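Local structure of alpha-ketoglutarate-dependent 2,4-dichlorophenoxyacetate dioxygenase (Bradyrhizobium diazoefficiens, 5BKE) at residues N136-M147 against Q261-D270. The protein probably acts as a metal- and 2-oxoglutarate-dependent dioxygenase of the TfdA family, an enzyme linked to the breakdown of aryloxyalkanoate herbicides. Numbering follows the deposited sequence.
Sequences NPTGGNTEFADM and QTMHRVRRYD. With MN (manganese (II) ion), chain N; OGA (N-oxalylglycine), chain O.
Glu143, its CG anti to the carbonyl carbon (chi1 -59°), runs alongside Arg265, whose CG lies between its backbone N and carbonyl carbon (chi1 69°), both chains extended. Arg265 NH2 and NE both donate to Glu143 OE1, at 3.0 and 3.1 Å, from one face of the carboxylate. Arg267 gives NH2 to Glu143 OE2 at 3.0 Å. One carboxylate thus bridges the edges of two guanidinium groups lying face over face, Arg267 NE above the centre of the Arg265 plane. They also reach Glu236 and Asp233 of the second subunit, yet a glutamine here would probably leave them without the charge they share within the chain. Backbone bonds such as Glu143 N to Arg265 O (2.8 Å) join the antiparallel strands. Gly139, at phi 90°, suits a backbone where a CB would strike Arg268 O. On the sheet's opposite face, Phe144 CD2 packs against His264 CB at 3.7 Å, flanking a histidine whose NE2 binds manganese at 2.2 Å. Thr142 is short enough for OG1 to donate to N-oxalylglycine O4 at 2.6 Å, while branched Val266 lies against the same carboxylate end. With His115 and Asp117, His264 completes the facial triad characteristic of the double-stranded beta-helix of 2-oxoglutarate-dependent dioxygenases.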
ATOM      1  N   ASN C 136     -45.159  21.756  18.937  1.00 38.09           N
ATOM      2  CA  ASN C 136     -45.940  22.203  17.805  1.00 39.56           C
ATOM      3  C   ASN C 136     -46.002  21.049  16.784  1.00 42.57           C
ATOM      4  O   ASN C 136     -44.962  20.634  16.264  1.00 41.49           O
ATOM      5  CB  ASN C 136     -45.310  23.462  17.200  1.00 39.73           C
ATOM      6  CG  ASN C 136     -46.181  24.120  16.140  1.00 41.06           C
ATOM      7  OD1 ASN C 136     -46.777  23.456  15.285  1.00 41.80           O
ATOM      8  ND2 ASN C 136     -46.225  25.449  16.167  1.00 41.89           N
ATOM      9  N   PRO C 137     -47.219  20.526  16.498  1.00 45.70           N
ATOM     10  CA  PRO C 137     -47.344  19.380  15.587  1.00 45.32           C
ATOM     11  C   PRO C 137     -47.300  19.715  14.086  1.00 45.41           C
ATOM     12  O   PRO C 137     -47.304  18.796  13.269  1.00 48.21           O
ATOM     13  CB  PRO C 137     -48.699  18.790  15.969  1.00 45.58           C
ATOM     14  CG  PRO C 137     -49.504  19.969  16.393  1.00 45.94           C
ATOM     15  CD  PRO C 137     -48.537  20.927  17.042  1.00 46.41           C
ATOM     16  N   THR C 138     -47.256  21.000  13.730  1.00 46.20           N
ATOM     17  CA  THR C 138     -47.212  21.422  12.324  1.00 47.56           C
ATOM     18  C   THR C 138     -45.871  22.077  12.018  1.00 48.09           C
ATOM     19  O   THR C 138     -45.756  23.318  11.992  1.00 49.68           O
ATOM     20  CB  THR C 138     -48.392  22.365  11.940  1.00 49.44           C
ATOM     21  OG1 THR C 138     -49.629  21.804  12.394  1.00 52.93           O
ATOM     22  CG2 THR C 138     -48.475  22.582  10.414  1.00 48.23           C
ATOM     23  N   GLY C 139     -44.864  21.229  11.794  1.00 45.18           N
ATOM     24  CA  GLY C 139     -43.515  21.679  11.439  1.00 41.37           C
ATOM     25  C   GLY C 139     -42.596  21.910  12.625  1.00 38.03           C
ATOM     26  O   GLY C 139     -42.774  21.306  13.696  1.00 36.52           O
ATOM     27  N   GLY C 140     -41.603  22.779  12.423  1.00 35.44           N
ATOM     28  CA  GLY C 140     -40.630  23.125  13.461  1.00 32.62           C
ATOM     29  C   GLY C 140     -39.669  22.019  13.877  1.00 30.90           C
ATOM     30  O   GLY C 140     -39.312  21.920  15.057  1.00 30.87           O
ATOM     31  N   ASN C 141     -39.261  21.182  12.918  1.00 28.84           N
ATOM     32  CA  ASN C 141     -38.120  20.276  13.107  1.00 27.58           C
ATOM     33  C   ASN C 141     -36.875  21.121  13.392  1.00 26.45           C
ATOM     34  O   ASN C 141     -36.741  22.233  12.866  1.00 25.90           O
ATOM     35  CB  ASN C 141     -37.851  19.433  11.850  1.00 26.53           C
ATOM     36  CG  ASN C 141     -38.894  18.349  11.597  1.00 27.06           C
ATOM     37  OD1 ASN C 141     -39.736  18.025  12.440  1.00 26.96           O
ATOM     38  ND2 ASN C 141     -38.822  17.768  10.414  1.00 27.10           N
ATOM     39  N   THR C 142     -35.976  20.596  14.219  1.00 25.80           N
ATOM     40  CA  THR C 142     -34.681  21.238  14.420  1.00 26.45           C
ATOM     41  C   THR C 142     -33.592  20.443  13.703  1.00 25.49           C
ATOM     42  O   THR C 142     -33.461  19.236  13.898  1.00 24.97           O
ATOM     43  CB  THR C 142     -34.365  21.462  15.914  1.00 27.73           C
ATOM     44  OG1 THR C 142     -35.463  22.163  16.515  1.00 28.33           O
ATOM     45  CG2 THR C 142     -33.078  22.300  16.087  1.00 26.52           C
ATOM     46  N   GLU C 143     -32.837  21.131  12.852  1.00 25.07           N
ATOM     47  CA  GLU C 143     -31.808  20.488  12.037  1.00 25.12           C
ATOM     48  C   GLU C 143     -30.432  20.898  12.545  1.00 25.25           C
ATOM     49  O   GLU C 143     -30.245  22.037  12.987  1.00 24.81           O
ATOM     50  CB  GLU C 143     -31.982  20.833  10.551  1.00 24.44           C
ATOM     51  CG  GLU C 143     -33.335  20.406   9.991  1.00 25.39           C
ATOM     52  CD  GLU C 143     -33.501  20.593   8.493  1.00 25.77           C
ATOM     53  OE1 GLU C 143     -32.674  21.273   7.833  1.00 27.54           O
ATOM     54  OE2 GLU C 143     -34.506  20.072   7.970  1.00 25.61           O
ATOM     55  N   PHE C 144     -29.498  19.945  12.484  1.00 23.88           N
ATOM     56  CA  PHE C 144     -28.123  20.100  12.937  1.00 23.17           C
ATOM     57  C   PHE C 144     -27.149  19.738  11.812  1.00 23.91           C
ATOM     58  O   PHE C 144     -27.379  18.781  11.055  1.00 24.05           O
ATOM     59  CB  PHE C 144     -27.873  19.220  14.164  1.00 22.45           C
ATOM     60  CG  PHE C 144     -28.745  19.571  15.345  1.00 22.83           C
ATOM     61  CD1 PHE C 144     -30.027  19.007  15.493  1.00 22.98           C
ATOM     62  CD2 PHE C 144     -28.297  20.480  16.307  1.00 22.15           C
ATOM     63  CE1 PHE C 144     -30.837  19.350  16.578  1.00 23.34           C
ATOM     64  CE2 PHE C 144     -29.099  20.822  17.390  1.00 22.60           C
ATOM     65  CZ  PHE C 144     -30.371  20.265  17.530  1.00 23.34           C
ATOM     66  N   ALA C 145     -26.068  20.506  11.709  1.00 22.65           N
ATOM     67  CA  ALA C 145     -25.039  20.260  10.712  1.00 21.92           C
ATOM     68  C   ALA C 145     -23.669  20.129  11.378  1.00 21.84           C
ATOM     69  O   ALA C 145     -23.330  20.907  12.282  1.00 20.53           O
ATOM     70  CB  ALA C 145     -25.041  21.360   9.670  1.00 21.92           C
ATOM     71  N   ASP C 146     -22.909  19.126  10.938  1.00 20.96           N
ATOM     72  CA  ASP C 146     -21.606  18.801  11.502  1.00 21.58           C
ATOM     73  C   ASP C 146     -20.538  19.603  10.778  1.00 21.82           C
ATOM     74  O   ASP C 146     -20.171  19.278   9.644  1.00 22.15           O
ATOM     75  CB  ASP C 146     -21.331  17.291  11.399  1.00 21.85           C
ATOM     76  CG  ASP C 146     -20.018  16.867  12.062  1.00 22.75           C
ATOM     77  OD1 ASP C 146     -19.083  17.696  12.203  1.00 23.02           O
ATOM     78  OD2 ASP C 146     -19.917  15.676  12.436  1.00 22.73           O
ATOM     79  N   MET C 147     -20.026  20.632  11.456  1.00 21.20           N
ATOM     80  CA  MET C 147     -19.028  21.550  10.884  1.00 21.22           C
ATOM     81  C   MET C 147     -17.622  20.967  10.689  1.00 21.02           C
ATOM     82  O   MET C 147     -16.838  21.504   9.890  1.00 21.43           O
ATOM     83  CB  MET C 147     -18.965  22.848  11.702  1.00 21.25           C
ATOM     84  CG  MET C 147     -20.224  23.714  11.631  1.00 20.75           C
ATOM     85  SD  MET C 147     -20.645  24.282   9.964  1.00 22.99           S
ATOM     86  CE  MET C 147     -22.055  23.236   9.623  1.00 21.82           C
ATOM     87  N   GLN C 261     -18.832  23.128  17.342  1.00 20.15           N
ATOM     88  CA  GLN C 261     -18.694  22.087  16.311  1.00 20.70           C
ATOM     89  C   GLN C 261     -19.857  22.003  15.322  1.00 21.48           C
ATOM     90  O   GLN C 261     -19.825  21.149  14.422  1.00 21.05           O
ATOM     91  CB  GLN C 261     -18.531  20.705  16.964  1.00 20.57           C
ATOM     92  CG  GLN C 261     -17.347  20.586  17.900  1.00 21.39           C
ATOM     93  CD  GLN C 261     -17.186  19.192  18.442  1.00 21.55           C
ATOM     94  OE1 GLN C 261     -16.482  18.379  17.848  1.00 21.03           O
ATOM     95  NE2 GLN C 261     -17.837  18.899  19.576  1.00 20.75           N
ATOM     96  N   THR C 262     -20.876  22.854  15.494  1.00 21.26           N
ATOM     97  CA  THR C 262     -22.142  22.711  14.771  1.00 22.03           C
ATOM     98  C   THR C 262     -22.782  24.023  14.328  1.00 22.66           C
ATOM     99  O   THR C 262     -22.443  25.099  14.822  1.00 23.13           O
ATOM    100  CB  THR C 262     -23.228  22.002  15.620  1.00 23.10           C
ATOM    101  OG1 THR C 262     -23.522  22.792  16.784  1.00 24.23           O
ATOM    102  CG2 THR C 262     -22.830  20.578  16.025  1.00 22.26           C
ATOM    103  N   MET C 263     -23.703  23.903  13.371  1.00 21.94           N
ATOM    104  CA  MET C 263     -24.781  24.859  13.173  1.00 21.45           C
ATOM    105  C   MET C 263     -26.103  24.150  13.402  1.00 21.83           C
ATOM    106  O   MET C 263     -26.174  22.912  13.383  1.00 20.56           O
ATOM    107  CB  MET C 263     -24.772  25.442  11.766  1.00 21.97           C
ATOM    108  CG  MET C 263     -23.735  26.522  11.544  1.00 21.49           C
ATOM    109  SD  MET C 263     -24.116  27.546  10.128  1.00 21.72           S
ATOM    110  CE  MET C 263     -24.127  26.333   8.794  1.00 21.17           C
ATOM    111  N   HIS C 264     -27.150  24.941  13.615  1.00 21.47           N
ATOM    112  CA  HIS C 264     -28.502  24.423  13.750  1.00 22.06           C
ATOM    113  C   HIS C 264     -29.525  25.445  13.253  1.00 22.42           C
ATOM    114  O   HIS C 264     -29.192  26.628  13.038  1.00 22.41           O
ATOM    115  CB  HIS C 264     -28.780  23.969  15.188  1.00 21.56           C
ATOM    116  CG  HIS C 264     -28.743  25.078  16.179  1.00 22.80           C
ATOM    117  ND1 HIS C 264     -27.566  25.572  16.691  1.00 22.45           N
ATOM    118  CD2 HIS C 264     -29.736  25.812  16.733  1.00 22.10           C
ATOM    119  CE1 HIS C 264     -27.835  26.568  17.513  1.00 22.55           C
ATOM    120  NE2 HIS C 264     -29.145  26.723  17.566  1.00 22.56           N
ATOM    121  N   ARG C 265     -30.751  24.970  13.029  1.00 23.02           N
ATOM    122  CA  ARG C 265     -31.880  25.810  12.599  1.00 24.21           C
ATOM    123  C   ARG C 265     -33.212  25.118  12.896  1.00 25.67           C
ATOM    124  O   ARG C 265     -33.278  23.892  13.033  1.00 25.72           O
ATOM    125  CB  ARG C 265     -31.779  26.188  11.110  1.00 24.27           C
ATOM    126  CG  ARG C 265     -31.976  25.028  10.134  1.00 24.40           C
ATOM    127  CD  ARG C 265     -32.276  25.512   8.728  1.00 23.87           C
ATOM    128  NE  ARG C 265     -32.412  24.390   7.786  1.00 23.23           N
ATOM    129  CZ  ARG C 265     -32.568  24.516   6.470  1.00 22.61           C
ATOM    130  NH1 ARG C 265     -32.586  25.716   5.895  1.00 21.58           N
ATOM    131  NH2 ARG C 265     -32.696  23.429   5.716  1.00 22.69           N
ATOM    132  N   VAL C 266     -34.268  25.917  13.003  1.00 26.45           N
ATOM    133  CA  VAL C 266     -35.623  25.387  13.122  1.00 27.07           C
ATOM    134  C   VAL C 266     -36.318  25.588  11.769  1.00 27.59           C
ATOM    135  O   VAL C 266     -36.132  26.626  11.113  1.00 27.74           O
ATOM    136  CB  VAL C 266     -36.392  26.001  14.333  1.00 27.81           C
ATOM    137  CG1 VAL C 266     -36.427  27.529  14.275  1.00 27.32           C
ATOM    138  CG2 VAL C 266     -37.799  25.428  14.471  1.00 26.87           C
ATOM    139  N   ARG C 267     -37.068  24.578  11.332  1.00 28.17           N
ATOM    140  CA  ARG C 267     -37.848  24.679  10.084  1.00 30.19           C
ATOM    141  C   ARG C 267     -39.180  25.400  10.329  1.00 31.81           C
ATOM    142  O   ARG C 267     -39.669  25.439  11.465  1.00 29.67           O
ATOM    143  CB  ARG C 267     -38.074  23.293   9.443  1.00 29.15           C
ATOM    144  CG  ARG C 267     -36.807  22.500   9.096  1.00 28.86           C
ATOM    145  CD  ARG C 267     -35.763  23.322   8.333  1.00 28.45           C
ATOM    146  NE  ARG C 267     -36.215  23.796   7.017  1.00 29.07           N
ATOM    147  CZ  ARG C 267     -36.207  23.073   5.892  1.00 29.15           C
ATOM    148  NH1 ARG C 267     -36.634  23.614   4.755  1.00 27.55           N
ATOM    149  NH2 ARG C 267     -35.772  21.813   5.889  1.00 28.83           N
ATOM    150  N   ARG C 268     -39.748  25.972   9.264  1.00 35.82           N
ATOM    151  CA  ARG C 268     -41.035  26.681   9.323  1.00 38.36           C
ATOM    152  C   ARG C 268     -42.094  25.903  10.099  1.00 36.60           C
ATOM    153  O   ARG C 268     -42.218  24.686   9.957  1.00 36.06           O
ATOM    154  CB  ARG C 268     -41.536  27.027   7.917  1.00 43.60           C
ATOM    155  CG  ARG C 268     -41.075  28.394   7.411  1.00 50.21           C
ATOM    156  CD  ARG C 268     -41.406  28.655   5.936  1.00 55.12           C
ATOM    157  NE  ARG C 268     -42.704  28.111   5.502  1.00 61.98           N
ATOM    158  CZ  ARG C 268     -43.894  28.688   5.697  1.00 65.92           C
ATOM    159  NH1 ARG C 268     -44.001  29.857   6.330  1.00 68.27           N
ATOM    160  NH2 ARG C 268     -44.991  28.086   5.257  1.00 66.28           N
ATOM    161  N   TYR C 269     -42.800  26.613  10.971  1.00 37.64           N
ATOM    162  CA  TYR C 269     -43.899  26.048  11.743  1.00 36.88           C
ATOM    163  C   TYR C 269     -45.100  26.992  11.753  1.00 36.18           C
ATOM    164  O   TYR C 269     -44.957  28.183  11.469  1.00 34.78           O
ATOM    165  CB  TYR C 269     -43.455  25.650  13.165  1.00 37.98           C
ATOM    166  CG  TYR C 269     -42.894  26.757  14.051  1.00 39.83           C
ATOM    167  CD1 TYR C 269     -41.521  27.048  14.063  1.00 39.48           C
ATOM    168  CD2 TYR C 269     -43.731  27.490  14.914  1.00 40.43           C
ATOM    169  CE1 TYR C 269     -41.000  28.049  14.883  1.00 39.93           C
ATOM    170  CE2 TYR C 269     -43.218  28.494  15.737  1.00 40.55           C
ATOM    171  CZ  TYR C 269     -41.853  28.768  15.719  1.00 40.78           C
ATOM    172  OH  TYR C 269     -41.340  29.755  16.535  1.00 40.39           O
ATOM    173  N   ASP C 270     -46.272  26.433  12.058  1.00 37.89           N
ATOM    174  CA  ASP C 270     -47.545  27.154  12.146  1.00 38.62           C
ATOM    175  C   ASP C 270     -47.532  28.047  13.373  1.00 37.85           C
ATOM    176  O   ASP C 270     -47.534  27.554  14.501  1.00 39.30           O
ATOM    177  CB  ASP C 270     -48.695  26.138  12.247  1.00 41.56           C
ATOM    178  CG  ASP C 270     -50.081  26.754  12.027  1.00 42.07           C
ATOM    179  OD1 ASP C 270     -50.268  27.981  12.163  1.00 42.35           O
ATOM    180  OD2 ASP C 270     -51.003  25.975  11.720  1.00 44.04           O
TER
HETATM  181 MN    MN N 401     -30.074  28.612  18.294  1.00 21.18          MN
HETATM  182  C1  OGA O 402     -32.016  27.654  20.030  1.00 29.89           C
HETATM  183  C2  OGA O 402     -32.611  27.413  18.733  1.00 28.89           C
HETATM  184  C4  OGA O 402     -34.442  26.323  17.505  1.00 31.18           C
HETATM  185  C5  OGA O 402     -35.738  25.682  17.917  1.00 32.50           C
HETATM  186  O1  OGA O 402     -30.835  28.078  20.050  1.00 29.18           O
HETATM  187  O2  OGA O 402     -32.684  27.390  21.054  1.00 31.38           O
HETATM  188  O2' OGA O 402     -32.130  27.986  17.760  1.00 28.82           O
HETATM  189  O3  OGA O 402     -36.500  26.358  18.647  1.00 34.75           O
HETATM  190  N1  OGA O 402     -33.620  26.554  18.682  1.00 29.78           N
HETATM  191  O4  OGA O 402     -35.985  24.516  17.533  1.00 31.84           O